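Local coordinates for protein histidine acid phosphatase (Bifidobacterium longum subsp. infantis, PDB 6RXD) that acts as a histidine acid phytase of the multiple inositol polyphosphate phosphatase type, probably releasing phosphate from inositol hexakisphosphate and 2,3-bisphosphoglycerate, at residues K78-F81 with V82-S86; T101-G104 with A105-Y109; P359-A362 with G363-E366. One frame throughout, in Å; residues are numbered along the deposited sequence. Where two conformers were deposited one is given.

Contact 1 of 3, residues K78-F81 with V82-S86; sequences KAEF and VKNLS
F81 and L85, one helical turn apart, meet through CE2 of the ring and the methyl CD1, 3.6 Å from each other. CG of L85 lies over one face of the ring, so the leucine covers that face while the phenylalanine reaches away from the helix. The ring gets there because CG of F81 is anti to the backbone N (chi1 -169°). Beneath this pair, the amide N of L85 bonds to F81 O at 3.1 Å, one of four successive i-to-i+4 bonds; the straightest, from V82 N to K78 O, has an N-H...O angle of 174°.

A second, polar pair, E80 and N84, stands on another side of the same helix. The carboxylate and amide planes are perpendicular, and OE2 of E80 stays 3.7 Å from ND2 of N84, so the link is indirect. E80 takes up two positions, and in one of them a water probably joins the pair, donating to OE2 of E80 at 2.7 Å and to OD1 of N84 at 2.6 Å. The amide of N84 is then fixed from outside: A329 N bonds to OD1 and Y333 OH to ND2, while Q332 NE2 bonds to OE2 of E80. With an alanine here instead of the asparagine, A329 N and Y333 OH would probably lose these mates and the water one of its two acceptors.

On the apolar side, F81 packs edge-to-face with F249 and touches A63 and L308, and L85 reaches L59 and L311, which places this turn of helix 75-95 against helices 55-69 and 301-317. The chemistry thus divides the helix surface: hydrocarbon contacts join it to two helices, and direct polar bonds from E80 and N84 tie it to the loop holding A329 to Y333.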
loop_
_atom_site.group_PDB
_atom_site.type_symbol
_atom_site.label_atom_id
_atom_site.label_comp_id
_atom_site.label_asym_id
_atom_site.label_seq_id
_atom_site.Cartn_x
_atom_site.Cartn_y
_atom_site.Cartn_z
ATOM N N LYS A 78 -30.646 -10.593 11.764
ATOM C CA LYS A 78 -29.971 -10.336 13.036
ATOM C C LYS A 78 -28.876 -11.363 13.256
ATOM O O LYS A 78 -27.718 -11.020 13.492
ATOM C CB LYS A 78 -30.964 -10.460 14.194
ATOM C CG LYS A 78 -30.353 -10.229 15.570
ATOM C CD LYS A 78 -31.216 -10.784 16.703
ATOM C CE LYS A 78 -32.685 -10.489 16.499
ATOM N NZ LYS A 78 -33.495 -10.809 17.716
ATOM N N ALA A 79 -29.251 -12.639 13.194
ATOM C CA ALA A 79 -28.284 -13.699 13.454
ATOM C C ALA A 79 -27.097 -13.645 12.503
ATOM O O ALA A 79 -25.959 -13.869 12.909
ATOM C CB ALA A 79 -28.970 -15.075 13.392
ATOM N N GLU A 80 -27.364 -13.346 11.236
ATOM C CA GLU A 80 -26.290 -13.331 10.244
ATOM C C GLU A 80 -25.341 -12.159 10.471
ATOM O O GLU A 80 -24.114 -12.328 10.364
ATOM C CB GLU A 80 -26.832 -13.328 8.806
ATOM C CG GLU A 80 -25.757 -13.232 7.725
ATOM C CD GLU A 80 -24.974 -14.523 7.532
ATOM O OE1 GLU A 80 -25.321 -15.552 8.156
ATOM O OE2 GLU A 80 -24.008 -14.516 6.739
ATOM N N PHE A 81 -25.884 -11.001 10.816
ATOM C CA PHE A 81 -25.061 -9.817 11.068
ATOM C C PHE A 81 -24.145 -10.054 12.271
ATOM O O PHE A 81 -22.940 -9.805 12.208
ATOM C CB PHE A 81 -25.968 -8.606 11.292
ATOM C CG PHE A 81 -25.242 -7.288 11.308
ATOM C CD1 PHE A 81 -24.691 -6.766 10.147
ATOM C CD2 PHE A 81 -25.132 -6.567 12.481
ATOM C CE1 PHE A 81 -24.025 -5.547 10.171
ATOM C CE2 PHE A 81 -24.483 -5.344 12.511
ATOM C CZ PHE A 81 -23.932 -4.835 11.361
ATOM N N VAL A 82 -24.702 -10.570 13.366
ATOM C CA VAL A 82 -23.917 -10.844 14.566
ATOM C C VAL A 82 -22.864 -11.931 14.300
ATOM O O VAL A 82 -21.745 -11.873 14.806
ATOM C CB VAL A 82 -24.835 -11.230 15.758
ATOM C CG1 VAL A 82 -24.011 -11.588 16.992
ATOM C CG2 VAL A 82 -25.800 -10.091 16.076
ATOM N N LYS A 83 -23.218 -12.924 13.483
ATOM C CA LYS A 83 -22.257 -13.983 13.130
ATOM C C LYS A 83 -21.069 -13.420 12.347
ATOM O O LYS A 83 -19.915 -13.807 12.568
ATOM C CB LYS A 83 -22.928 -15.082 12.298
ATOM C CG LYS A 83 -21.975 -16.206 11.884
ATOM C CD LYS A 83 -22.664 -17.269 11.014
ATOM C CE LYS A 83 -21.652 -18.327 10.568
ATOM N NZ LYS A 83 -22.253 -19.346 9.666
ATOM N N ASN A 84 -21.353 -12.512 11.418
ATOM C CA ASN A 84 -20.290 -11.920 10.604
ATOM C C ASN A 84 -19.334 -11.122 11.481
ATOM O O ASN A 84 -18.106 -11.246 11.372
ATOM C CB ASN A 84 -20.878 -11.021 9.504
ATOM C CG ASN A 84 -21.466 -11.818 8.360
ATOM O OD1 ASN A 84 -20.974 -12.896 8.040
ATOM N ND2 ASN A 84 -22.532 -11.306 7.753
ATOM N N LEU A 85 -19.905 -10.320 12.373
ATOM C CA LEU A 85 -19.088 -9.491 13.266
ATOM C C LEU A 85 -18.265 -10.350 14.214
ATOM O O LEU A 85 -17.065 -10.142 14.350
ATOM C CB LEU A 85 -19.955 -8.512 14.063
ATOM C CG LEU A 85 -20.718 -7.440 13.288
ATOM C CD1 LEU A 85 -21.638 -6.680 14.231
ATOM C CD2 LEU A 85 -19.754 -6.489 12.644
ATOM N N SER A 86 -18.896 -11.335 14.861
ATOM C CA SER A 86 -18.188 -12.236 15.775
ATOM C C SER A 86 -17.054 -12.959 15.068
ATOM O O SER A 86 -15.973 -13.154 15.623
ATOM C CB SER A 86 -19.153 -13.265 16.368
ATOM O OG SER A 86 -20.095 -12.635 17.205
HETATM O O HOH W 1 -21.730 -15.340 8.022
#

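Contact 2 of 3, residues T101-G104 with A105-Y109; sequences TGQG and AQQHY
Q107 folds back over Q103 and G104 in the first two turns of helix 102-118, whose N-cap is T101. The cap is defined by OG1 of T101 accepting from G104 N at 3.1 Å; with chi1 at 66°, the hydroxyl is turned over the opening turn. That hydroxyl also bonds to D317 O, and E321 OE2 takes the N-H of G102, the first residue of the helix, an acid at the end where a helix dipole would probably favour one.

Along Q107 the neighbours change from Q103 O to G104 CA and then to the Q103 amide. CB and CG both face the carbonyl of Q103, CG at 3.2 Å from Q103 O, the oxygen to which Q107 N also bonds. Further out along the extended chain, CD is still beside Q103 O, with G104 CA next, and OE1 stops 3.4 Å from G104 CA. OE1 is engaged by S47 N. NE2 ends 3.4 Å from OE1 of Q103, but the angle is too poor for a hydrogen bond, and the two amide planes are turned 32° apart.

Q103 is instead held from outside, its OE1 by S47 OG and its NE2 by A316 O. Since T101 also shares a backbone bond with S47, three residues of this helix start converge on one serine. S47 lies in an Arg-His-Gly-Ser-Arg run that matches the signature carrying the nucleophilic histidine in histidine phosphatases, so these bonds join the helix start to a segment that probably carries this motif.

On the next turn, G104 O meets H108 twice: H108 N reaches it in a weak bond of 3.4 Å, and CD2 presents the imidazole edge to it, near the ring plane, at 3.7 Å.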
loop_
_atom_site.group_PDB
_atom_site.type_symbol
_atom_site.label_atom_id
_atom_site.label_comp_id
_atom_site.label_asym_id
_atom_site.label_seq_id
_atom_site.Cartn_x
_atom_site.Cartn_y
_atom_site.Cartn_z
ATOM N N THR A 101 -1.749 -10.812 7.630
ATOM C CA THR A 101 -2.634 -11.960 7.481
ATOM C C THR A 101 -1.912 -13.058 6.704
ATOM O O THR A 101 -0.817 -12.832 6.179
ATOM C CB THR A 101 -3.917 -11.563 6.737
ATOM O OG1 THR A 101 -3.591 -11.201 5.393
ATOM C CG2 THR A 101 -4.591 -10.384 7.421
ATOM N N GLY A 102 -2.516 -14.249 6.638
ATOM C CA GLY A 102 -1.969 -15.323 5.829
ATOM C C GLY A 102 -1.818 -14.893 4.381
ATOM O O GLY A 102 -0.828 -15.226 3.719
ATOM N N GLN A 103 -2.805 -14.157 3.882
ATOM C CA GLN A 103 -2.738 -13.645 2.517
ATOM C C GLN A 103 -1.555 -12.693 2.350
ATOM O O GLN A 103 -0.854 -12.729 1.337
ATOM C CB GLN A 103 -4.033 -12.897 2.178
ATOM C CG GLN A 103 -4.050 -12.257 0.790
ATOM C CD GLN A 103 -5.312 -11.430 0.569
ATOM O OE1 GLN A 103 -5.315 -10.213 0.745
ATOM N NE2 GLN A 103 -6.392 -12.096 0.195
ATOM N N GLY A 104 -1.347 -11.825 3.338
ATOM C CA GLY A 104 -0.253 -10.857 3.264
ATOM C C GLY A 104 1.106 -11.539 3.231
ATOM O O GLY A 104 2.038 -11.086 2.566
ATOM N N ALA A 105 1.225 -12.632 3.967
ATOM C CA ALA A 105 2.453 -13.409 3.959
ATOM C C ALA A 105 2.655 -14.055 2.590
ATOM O O ALA A 105 3.771 -14.035 2.025
ATOM C CB ALA A 105 2.411 -14.483 5.061
ATOM N N GLN A 106 1.581 -14.636 2.056
ATOM C CA GLN A 106 1.647 -15.305 0.755
ATOM C C GLN A 106 1.972 -14.341 -0.375
ATOM O O GLN A 106 2.679 -14.716 -1.321
ATOM C CB GLN A 106 0.351 -16.069 0.456
ATOM C CG GLN A 106 0.154 -17.283 1.369
ATOM C CD GLN A 106 -1.152 -18.030 1.123
ATOM O OE1 GLN A 106 -2.155 -17.447 0.712
ATOM N NE2 GLN A 106 -1.141 -19.329 1.388
ATOM N N GLN A 107 1.462 -13.114 -0.277
ATOM C CA GLN A 107 1.740 -12.082 -1.285
ATOM C C GLN A 107 3.232 -11.880 -1.418
ATOM O O GLN A 107 3.783 -11.965 -2.509
ATOM C CB GLN A 107 1.056 -10.746 -0.936
ATOM C CG GLN A 107 -0.471 -10.758 -1.109
ATOM C CD GLN A 107 -1.162 -9.598 -0.396
ATOM O OE1 GLN A 107 -0.567 -8.938 0.463
ATOM N NE2 GLN A 107 -2.436 -9.352 -0.741
ATOM N N HIS A 108 3.887 -11.632 -0.292
ATOM C CA HIS A 108 5.319 -11.364 -0.305
ATOM C C HIS A 108 6.163 -12.597 -0.592
ATOM O O HIS A 108 7.195 -12.506 -1.258
ATOM C CB HIS A 108 5.735 -10.633 0.971
ATOM C CG HIS A 108 5.440 -9.172 0.906
ATOM N ND1 HIS A 108 6.344 -8.260 0.404
ATOM C CD2 HIS A 108 4.314 -8.476 1.184
ATOM C CE1 HIS A 108 5.797 -7.058 0.405
ATOM N NE2 HIS A 108 4.562 -7.159 0.867
ATOM N N TYR A 109 5.716 -13.752 -0.120
ATOM C CA TYR A 109 6.412 -14.995 -0.436
ATOM C C TYR A 109 6.470 -15.185 -1.955
ATOM O O TYR A 109 7.522 -15.499 -2.515
ATOM C CB TYR A 109 5.691 -16.157 0.244
ATOM C CG TYR A 109 6.406 -17.488 0.122
ATOM C CD1 TYR A 109 7.228 -17.950 1.145
ATOM C CD2 TYR A 109 6.250 -18.281 -1.010
ATOM C CE1 TYR A 109 7.876 -19.163 1.044
ATOM C CE2 TYR A 109 6.900 -19.498 -1.123
ATOM C CZ TYR A 109 7.712 -19.929 -0.091
ATOM O OH TYR A 109 8.355 -21.142 -0.194
#

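Contact 3 of 3, residues P359-A362 with G363-E366; sequences PSYA and GQNE
Q364 curls back onto Y361 across a type II beta turn and makes two kinds of contact with it. The first is CH-pi: CG of Q364 sits over one face of the tyrosine ring, 3.6 Å from its centroid and only 14° off the normal. CG lies almost above the middle of the ring, closest to CZ. In both residues chi1 is near +60°, which puts CG between the backbone N and the carbonyl carbon; for Q364 this, with a further bend at chi2, turns the chain inward.

The second kind is a hydrogen bond. NE2 of Q364 donates to Y361 O at 3.2 Å, arriving in the carbonyl plane on a lone pair (C=O...N angle 137°), with the oxygen close to the plane of the glutamine amide. A side-chain N-H therefore closes the loop from within, and NE2 also stands 3.1 Å from P359 O. OE1 of the same amide accepts from T367 N, so both ends of the group are engaged and its rotation is set.

Backbone conformation is the third element. G363 occupies the third position of the turn with a positive phi, where any CB would be jammed against A362 O; glycine is required there. Packing completes the set, with S360 CB resting 3.3 Å from Q364 NE2.

The loop runs from helix 339-357 to helix 372-386. S360 OG bonds back to Y355 O, and S360 and A362 pair by backbone with A419, while Q418 NE2 bonds to both P359 O and Q364 O. Outward, the tyrosine OH bonds to D221, and Y361 leans on F217 of helix 206-220 and on T223 and I224 of helix 222-232.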
loop_
_atom_site.group_PDB
_atom_site.type_symbol
_atom_site.label_atom_id
_atom_site.label_comp_id
_atom_site.label_asym_id
_atom_site.label_seq_id
_atom_site.Cartn_x
_atom_site.Cartn_y
_atom_site.Cartn_z
ATOM N N PRO A 359 -1.409 12.541 -6.307
ATOM C CA PRO A 359 -1.181 13.710 -7.167
ATOM C C PRO A 359 -1.865 14.966 -6.613
ATOM O O PRO A 359 -1.361 16.086 -6.796
ATOM C CB PRO A 359 -1.830 13.300 -8.491
ATOM C CG PRO A 359 -1.756 11.808 -8.495
ATOM C CD PRO A 359 -1.996 11.409 -7.052
ATOM N N SER A 360 -3.004 14.766 -5.949
ATOM C CA SER A 360 -3.755 15.864 -5.331
ATOM C C SER A 360 -4.087 16.942 -6.363
ATOM O O SER A 360 -4.273 16.641 -7.542
ATOM C CB SER A 360 -2.982 16.433 -4.138
ATOM O OG SER A 360 -3.828 17.238 -3.312
ATOM N N TYR A 361 -4.172 18.193 -5.923
ATOM C CA TYR A 361 -4.699 19.260 -6.777
ATOM C C TYR A 361 -3.644 19.961 -7.636
ATOM O O TYR A 361 -2.470 20.026 -7.270
ATOM C CB TYR A 361 -5.500 20.279 -5.937
ATOM C CG TYR A 361 -4.667 21.171 -5.022
ATOM C CD1 TYR A 361 -4.158 22.380 -5.475
ATOM C CD2 TYR A 361 -4.414 20.810 -3.706
ATOM C CE1 TYR A 361 -3.422 23.211 -4.643
ATOM C CE2 TYR A 361 -3.666 21.625 -2.869
ATOM C CZ TYR A 361 -3.175 22.824 -3.343
ATOM O OH TYR A 361 -2.441 23.645 -2.512
ATOM N N ALA A 362 -4.078 20.487 -8.779
ATOM C CA ALA A 362 -3.176 21.165 -9.710
ATOM C C ALA A 362 -2.645 22.461 -9.108
ATOM O O ALA A 362 -3.377 23.181 -8.435
ATOM C CB ALA A 362 -3.884 21.449 -11.023
ATOM N N GLY A 363 -1.375 22.755 -9.363
ATOM C CA GLY A 363 -0.766 23.967 -8.843
ATOM C C GLY A 363 0.184 23.715 -7.685
ATOM O O GLY A 363 0.763 24.658 -7.143
ATOM N N GLN A 364 0.334 22.452 -7.290
ATOM C CA GLN A 364 1.271 22.086 -6.234
ATOM C C GLN A 364 1.936 20.741 -6.539
ATOM O O GLN A 364 1.389 19.926 -7.295
ATOM C CB GLN A 364 0.562 22.031 -4.867
ATOM C CG GLN A 364 -0.545 20.964 -4.752
ATOM C CD GLN A 364 -0.014 19.558 -4.480
ATOM O OE1 GLN A 364 0.948 19.371 -3.724
ATOM N NE2 GLN A 364 -0.633 18.561 -5.112
ATOM N N ASN A 365 3.111 20.513 -5.960
ATOM C CA ASN A 365 3.712 19.178 -5.979
ATOM C C ASN A 365 4.175 18.761 -4.596
ATOM O O ASN A 365 4.955 17.818 -4.454
ATOM C CB ASN A 365 4.884 19.092 -6.970
ATOM C CG ASN A 365 5.995 20.086 -6.659
ATOM O OD1 ASN A 365 5.976 20.767 -5.633
ATOM N ND2 ASN A 365 6.980 20.163 -7.546
ATOM N N GLU A 366 3.703 19.477 -3.579
ATOM C CA GLU A 366 4.096 19.230 -2.195
ATOM C C GLU A 366 3.674 17.849 -1.715
ATOM O O GLU A 366 4.341 17.237 -0.882
ATOM C CB GLU A 366 3.499 20.300 -1.272
ATOM C CG GLU A 366 4.044 21.695 -1.504
ATOM C CD GLU A 366 5.537 21.779 -1.271
ATOM O OE1 GLU A 366 6.225 22.449 -2.069
ATOM O OE2 GLU A 366 6.024 21.175 -0.292
#

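In the fold
Contacts 1, 2 and 3 come in that order along the chain, all within its histidine phosphatase part, and none touches another. Contacts 1 and 2 lie on successive helices, 75-95 and 102-118, with centres 27 Å apart and nearest atoms about 14 Å apart; E94, a zinc ligand, sits near the end of the first helix. Contact 3 belongs to the loop between helices 339-357 and 372-386. Its centre is 34 Å from that of contact 2, on the opposite side of the chain's centre, and 43 Å from that of contact 1. The three thus sample separate helical or loop regions, contact 2 being bonded to the S47 region that follows strand 34-44 of the mixed sheet.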